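5-cytosine DNA methyltransferase (Entamoeba histolytica, PDB 3QV2) probably transfers methyl groups from S-adenosyl-L-methionine to the C5 position of cytosine in tRNA or DNA, as a Dnmt2-like enzyme. Local coordinates at residues L221-F235 and V243-F257. Sequence-based numbering, arbitrary orientation.
Sequences LFDIVGKDDKRTCCF and VEGTGSIYCPIEPHF
Strands 224-226 and 249-251 run side by side in parallel, their short axes 45° apart, with D223 O taking the amide of I249, V225 N giving to I249 O, and V225 O receiving C251 N at 2.8 Å. F222, just ahead of its strand, has an aliphatic group on each face of its ring: V243 CG1 sits over the centre, 3.7 Å from the centroid, and I249 CD1 lies over the opposite face toward the rim. I249 reaches it because CG1 stands between the backbone N and the carbonyl carbon (chi1 58°), with CD1 extended beyond. On the same side of the sheet, I224 lies over one face of the F257 ring, its CB above the centre and CG2 3.5 Å from F257 CD1.

S248 OG links three pieces of chain. It donates to D223 OD2 at 2.7 Å, approaching from above the carboxylate plane, and accepts C233 N at 2.8 Å; D223 OD1 has a weak, long salt bridge to R231. At the other end, the type I turn G226-D229 is held by D229 OD2, which takes G226 N on its anti side and F257 N through its syn lone pair, the latter at 3.0 Å. D228 N adds a bond to P255 O, while D228 CB lies over a face of the H256 imidazole. The edge of the Y250 ring meets G226 and K227, and a water joins K227 N and Y250 OH to the carbonyls of C251 and E254.

Beyond the strands, F235 packs on helix 276-282. This two-stranded parallel ladder lies apart from the six-stranded, SAH-binding Rossmann-like sheet, consistent with the small target-recognition domain of C5-cytosine methyltransferases.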
loop_
_atom_site.group_PDB
_atom_site.type_symbol
_atom_site.label_atom_id
_atom_site.label_comp_id
_atom_site.label_asym_id
_atom_site.label_seq_id
_atom_site.Cartn_x
_atom_site.Cartn_y
_atom_site.Cartn_z
ATOM N N LEU A 221 -6.256 24.403 7.545
ATOM C CA LEU A 221 -6.780 23.045 7.442
ATOM C C LEU A 221 -5.667 22.021 7.242
ATOM O O LEU A 221 -5.855 20.830 7.487
ATOM C CB LEU A 221 -7.797 22.944 6.304
ATOM C CG LEU A 221 -9.008 23.872 6.419
ATOM C CD1 LEU A 221 -9.933 23.709 5.222
ATOM C CD2 LEU A 221 -9.757 23.617 7.718
ATOM N N PHE A 222 -4.507 22.490 6.795
ATOM C CA PHE A 222 -3.362 21.615 6.577
ATOM C C PHE A 222 -2.847 21.018 7.881
ATOM O O PHE A 222 -2.844 21.678 8.919
ATOM C CB PHE A 222 -2.220 22.380 5.904
ATOM C CG PHE A 222 -2.387 22.551 4.421
ATOM C CD1 PHE A 222 -2.252 21.469 3.567
ATOM C CD2 PHE A 222 -2.653 23.797 3.879
ATOM C CE1 PHE A 222 -2.395 21.622 2.201
ATOM C CE2 PHE A 222 -2.796 23.958 2.514
ATOM C CZ PHE A 222 -2.668 22.868 1.674
ATOM N N ASP A 223 -2.412 19.764 7.821
ATOM C CA ASP A 223 -1.623 19.190 8.900
ATOM C C ASP A 223 -0.162 19.451 8.565
ATOM O O ASP A 223 0.363 18.916 7.589
ATOM C CB ASP A 223 -1.882 17.690 9.035
ATOM C CG ASP A 223 -1.077 17.062 10.156
ATOM O OD1 ASP A 223 -1.603 16.963 11.284
ATOM O OD2 ASP A 223 0.085 16.676 9.910
ATOM N N ILE A 224 0.490 20.288 9.364
ATOM C CA ILE A 224 1.845 20.732 9.054
ATOM C C ILE A 224 2.887 20.100 9.972
ATOM O O ILE A 224 2.682 19.998 11.183
ATOM C CB ILE A 224 1.961 22.266 9.129
ATOM C CG1 ILE A 224 0.843 22.923 8.318
ATOM C CG2 ILE A 224 3.323 22.725 8.635
ATOM C CD1 ILE A 224 0.892 24.435 8.324
ATOM N N VAL A 225 4.004 19.682 9.386
ATOM C CA VAL A 225 5.079 19.048 10.140
ATOM C C VAL A 225 6.448 19.618 9.781
ATOM O O VAL A 225 6.659 20.119 8.676
ATOM C CB VAL A 225 5.106 17.526 9.903
ATOM C CG1 VAL A 225 3.829 16.885 10.420
ATOM C CG2 VAL A 225 5.299 17.223 8.426
ATOM N N GLY A 226 7.375 19.538 10.731
ATOM C CA GLY A 226 8.752 19.936 10.507
ATOM C C GLY A 226 9.644 18.712 10.445
ATOM O O GLY A 226 9.192 17.597 10.697
ATOM N N LYS A 227 10.915 18.916 10.118
ATOM C CA LYS A 227 11.840 17.805 9.924
ATOM C C LYS A 227 11.982 16.914 11.156
ATOM O O LYS A 227 12.480 15.792 11.058
ATOM C CB LYS A 227 13.214 18.320 9.488
ATOM C CG LYS A 227 13.883 19.243 10.492
ATOM C CD LYS A 227 15.184 19.798 9.939
ATOM C CE LYS A 227 14.948 20.571 8.650
ATOM N NZ LYS A 227 16.210 21.144 8.103
ATOM N N ASP A 228 11.541 17.405 12.311
ATOM C CA ASP A 228 11.703 16.661 13.559
ATOM C C ASP A 228 10.389 16.158 14.160
ATOM O O ASP A 228 10.399 15.359 15.097
ATOM C CB ASP A 228 12.473 17.497 14.588
ATOM C CG ASP A 228 13.949 17.613 14.257
ATOM O OD1 ASP A 228 14.461 16.739 13.527
ATOM O OD2 ASP A 228 14.595 18.572 14.730
ATOM N N ASP A 229 9.265 16.617 13.619
ATOM C CA ASP A 229 7.954 16.247 14.151
ATOM C C ASP A 229 7.717 14.737 14.149
ATOM O O ASP A 229 8.306 14.008 13.353
ATOM C CB ASP A 229 6.835 16.972 13.401
ATOM C CG ASP A 229 6.608 18.377 13.920
ATOM O OD1 ASP A 229 6.000 18.517 15.001
ATOM O OD2 ASP A 229 7.032 19.343 13.253
ATOM N N LYS A 230 6.847 14.283 15.045
ATOM C CA LYS A 230 6.619 12.855 15.262
ATOM C C LYS A 230 6.396 12.053 13.982
ATOM O O LYS A 230 7.057 11.038 13.756
ATOM C CB LYS A 230 5.447 12.630 16.223
ATOM C CG LYS A 230 5.770 12.923 17.677
ATOM C CD LYS A 230 4.631 12.493 18.589
ATOM C CE LYS A 230 4.965 12.740 20.054
ATOM N NZ LYS A 230 3.867 12.288 20.955
ATOM N N ARG A 231 5.466 12.507 13.148
ATOM C CA ARG A 231 5.082 11.740 11.971
ATOM C C ARG A 231 4.387 12.588 10.909
ATOM O O ARG A 231 4.019 13.738 11.150
ATOM C CB ARG A 231 4.162 10.585 12.374
ATOM C CG ARG A 231 2.687 10.960 12.426
ATOM C CD ARG A 231 2.405 12.026 13.477
ATOM N NE ARG A 231 1.027 12.505 13.403
ATOM C CZ ARG A 231 0.651 13.626 12.794
ATOM N NH1 ARG A 231 1.553 14.402 12.208
ATOM N NH2 ARG A 231 -0.628 13.974 12.777
ATOM N N THR A 232 4.218 11.998 9.730
ATOM C CA THR A 232 3.435 12.597 8.659
ATOM C C THR A 232 2.095 11.877 8.553
ATOM O O THR A 232 1.988 10.700 8.898
ATOM C CB THR A 232 4.161 12.489 7.311
ATOM O OG1 THR A 232 4.485 11.116 7.054
ATOM C CG2 THR A 232 5.442 13.309 7.327
ATOM N N CYS A 233 1.073 12.580 8.074
ATOM C CA CYS A 233 -0.247 11.979 7.920
ATOM C C CYS A 233 -0.298 11.033 6.725
ATOM O O CYS A 233 0.613 11.010 5.899
ATOM C CB CYS A 233 -1.330 13.054 7.792
ATOM S SG CYS A 233 -1.710 13.911 9.339
ATOM N N CYS A 234 -1.368 10.248 6.646
ATOM C CA CYS A 234 -1.542 9.304 5.551
ATOM C C CYS A 234 -1.617 10.020 4.207
ATOM O O CYS A 234 -2.451 10.904 4.009
ATOM C CB CYS A 234 -2.804 8.469 5.768
ATOM S SG CYS A 234 -3.157 7.284 4.451
ATOM N N PHE A 235 -0.734 9.644 3.287
ATOM C CA PHE A 235 -0.784 10.170 1.930
ATOM C C PHE A 235 -1.834 9.410 1.130
ATOM O O PHE A 235 -1.783 8.184 1.037
ATOM C CB PHE A 235 0.581 10.041 1.247
ATOM C CG PHE A 235 1.636 10.955 1.807
ATOM C CD1 PHE A 235 1.656 12.299 1.474
ATOM C CD2 PHE A 235 2.621 10.464 2.648
ATOM C CE1 PHE A 235 2.630 13.141 1.980
ATOM C CE2 PHE A 235 3.599 11.301 3.157
ATOM C CZ PHE A 235 3.602 12.641 2.820
ATOM N N VAL A 243 -7.103 19.497 0.012
ATOM C CA VAL A 243 -6.334 19.902 1.183
ATOM C C VAL A 243 -6.435 18.914 2.347
ATOM O O VAL A 243 -5.419 18.439 2.855
ATOM C CB VAL A 243 -6.754 21.306 1.671
ATOM C CG1 VAL A 243 -6.057 21.644 2.980
ATOM C CG2 VAL A 243 -6.448 22.351 0.607
ATOM N N GLU A 244 -7.659 18.607 2.762
ATOM C CA GLU A 244 -7.881 17.823 3.975
ATOM C C GLU A 244 -7.808 16.311 3.770
ATOM O O GLU A 244 -8.350 15.774 2.805
ATOM C CB GLU A 244 -9.227 18.191 4.606
ATOM C CG GLU A 244 -9.379 19.667 4.923
ATOM C CD GLU A 244 -10.720 19.993 5.548
ATOM O OE1 GLU A 244 -10.935 19.620 6.721
ATOM O OE2 GLU A 244 -11.561 20.616 4.866
ATOM N N GLY A 245 -7.129 15.636 4.694
ATOM C CA GLY A 245 -7.125 14.183 4.754
ATOM C C GLY A 245 -6.379 13.464 3.647
ATOM O O GLY A 245 -6.544 12.257 3.470
ATOM N N THR A 246 -5.553 14.192 2.903
ATOM C CA THR A 246 -4.814 13.590 1.797
ATOM C C THR A 246 -3.315 13.530 2.068
ATOM O O THR A 246 -2.555 12.983 1.269
ATOM C CB THR A 246 -5.060 14.335 0.475
ATOM O OG1 THR A 246 -4.502 15.652 0.553
ATOM C CG2 THR A 246 -6.549 14.428 0.190
ATOM N N GLY A 247 -2.895 14.098 3.195
ATOM C CA GLY A 247 -1.495 14.080 3.578
ATOM C C GLY A 247 -1.021 15.384 4.193
ATOM O O GLY A 247 -1.602 16.443 3.957
ATOM N N SER A 248 0.043 15.304 4.985
ATOM C CA SER A 248 0.624 16.482 5.615
ATOM C C SER A 248 1.467 17.269 4.620
ATOM O O SER A 248 1.816 16.764 3.553
ATOM C CB SER A 248 1.493 16.075 6.808
ATOM O OG SER A 248 0.765 15.298 7.743
ATOM N N ILE A 249 1.781 18.513 4.969
ATOM C CA ILE A 249 2.747 19.304 4.212
ATOM C C ILE A 249 3.922 19.665 5.116
ATOM O O ILE A 249 3.837 19.531 6.336
ATOM C CB ILE A 249 2.125 20.581 3.618
ATOM C CG1 ILE A 249 1.520 21.452 4.721
ATOM C CG2 ILE A 249 1.078 20.225 2.572
ATOM C CD1 ILE A 249 0.975 22.771 4.216
ATOM N N TYR A 250 5.015 20.127 4.517
ATOM C CA TYR A 250 6.267 20.289 5.249
ATOM C C TYR A 250 6.703 21.739 5.439
ATOM O O TYR A 250 6.618 22.557 4.523
ATOM C CB TYR A 250 7.379 19.491 4.562
ATOM C CG TYR A 250 8.757 19.705 5.148
ATOM C CD1 TYR A 250 9.047 19.324 6.450
ATOM C CD2 TYR A 250 9.773 20.271 4.390
ATOM C CE1 TYR A 250 10.308 19.512 6.987
ATOM C CE2 TYR A 250 11.037 20.462 4.916
ATOM C CZ TYR A 250 11.298 20.081 6.216
ATOM O OH TYR A 250 12.553 20.269 6.746
ATOM N N CYS A 251 7.174 22.042 6.647
ATOM C CA CYS A 251 7.757 23.342 6.958
ATOM C C CYS A 251 9.252 23.179 7.208
ATOM O O CYS A 251 9.656 22.527 8.170
ATOM C CB CYS A 251 7.083 23.953 8.190
ATOM S SG CYS A 251 7.718 25.581 8.665
ATOM N N PRO A 252 10.076 23.774 6.335
ATOM C CA PRO A 252 11.533 23.638 6.379
ATOM C C PRO A 252 12.177 24.648 7.321
ATOM O O PRO A 252 13.396 24.633 7.496
ATOM C CB PRO A 252 11.955 23.938 4.931
ATOM C CG PRO A 252 10.686 24.405 4.205
ATOM C CD PRO A 252 9.655 24.668 5.247
ATOM N N ILE A 253 11.366 25.514 7.918
ATOM C CA ILE A 253 11.877 26.554 8.803
ATOM C C ILE A 253 11.952 26.097 10.259
ATOM O O ILE A 253 12.834 26.521 11.005
ATOM C CB ILE A 253 11.040 27.851 8.694
ATOM C CG1 ILE A 253 11.697 28.830 7.717
ATOM C CG2 ILE A 253 10.882 28.507 10.057
ATOM C CD1 ILE A 253 11.887 28.273 6.319
ATOM N N GLU A 254 11.036 25.221 10.659
ATOM C CA GLU A 254 10.979 24.776 12.048
ATOM C C GLU A 254 11.117 23.266 12.190
ATOM O O GLU A 254 10.402 22.509 11.533
ATOM C CB GLU A 254 9.672 25.232 12.700
ATOM C CG GLU A 254 9.508 26.737 12.780
ATOM C CD GLU A 254 8.151 27.147 13.315
ATOM O OE1 GLU A 254 7.191 26.359 13.180
ATOM O OE2 GLU A 254 8.045 28.259 13.873
ATOM N N PRO A 255 12.044 22.824 13.053
ATOM C CA PRO A 255 12.186 21.401 13.378
ATOM C C PRO A 255 10.871 20.855 13.916
ATOM O O PRO A 255 10.423 19.782 13.509
ATOM C CB PRO A 255 13.244 21.403 14.481
ATOM C CG PRO A 255 14.043 22.630 14.228
ATOM C CD PRO A 255 13.063 23.649 13.725
ATOM N N HIS A 256 10.263 21.603 14.831
ATOM C CA HIS A 256 8.945 21.274 15.351
ATOM C C HIS A 256 7.983 22.402 15.012
ATOM O O HIS A 256 7.982 23.440 15.673
ATOM C CB HIS A 256 9.000 21.082 16.867
ATOM C CG HIS A 256 9.704 19.832 17.295
ATOM N ND1 HIS A 256 9.064 18.618 17.400
ATOM C CD2 HIS A 256 10.992 19.612 17.652
ATOM C CE1 HIS A 256 9.928 17.700 17.800
ATOM N NE2 HIS A 256 11.104 18.278 17.959
ATOM N N PHE A 257 7.172 22.209 13.978
ATOM C CA PHE A 257 6.213 23.233 13.581
ATOM C C PHE A 257 5.416 23.736 14.779
ATOM O O PHE A 257 4.748 22.962 15.464
ATOM C CB PHE A 257 5.268 22.709 12.499
ATOM C CG PHE A 257 4.101 23.618 12.220
ATOM C CD1 PHE A 257 4.240 24.712 11.383
ATOM C CD2 PHE A 257 2.865 23.374 12.795
ATOM C CE1 PHE A 257 3.169 25.547 11.125
ATOM C CE2 PHE A 257 1.789 24.205 12.541
ATOM C CZ PHE A 257 1.942 25.293 11.705
HETATM O O HOH W 1 -3.197 18.190 5.593
HETATM O O HOH W 2 11.910 21.762 9.250
HETATM O O HOH W 3 15.039 22.626 5.921
#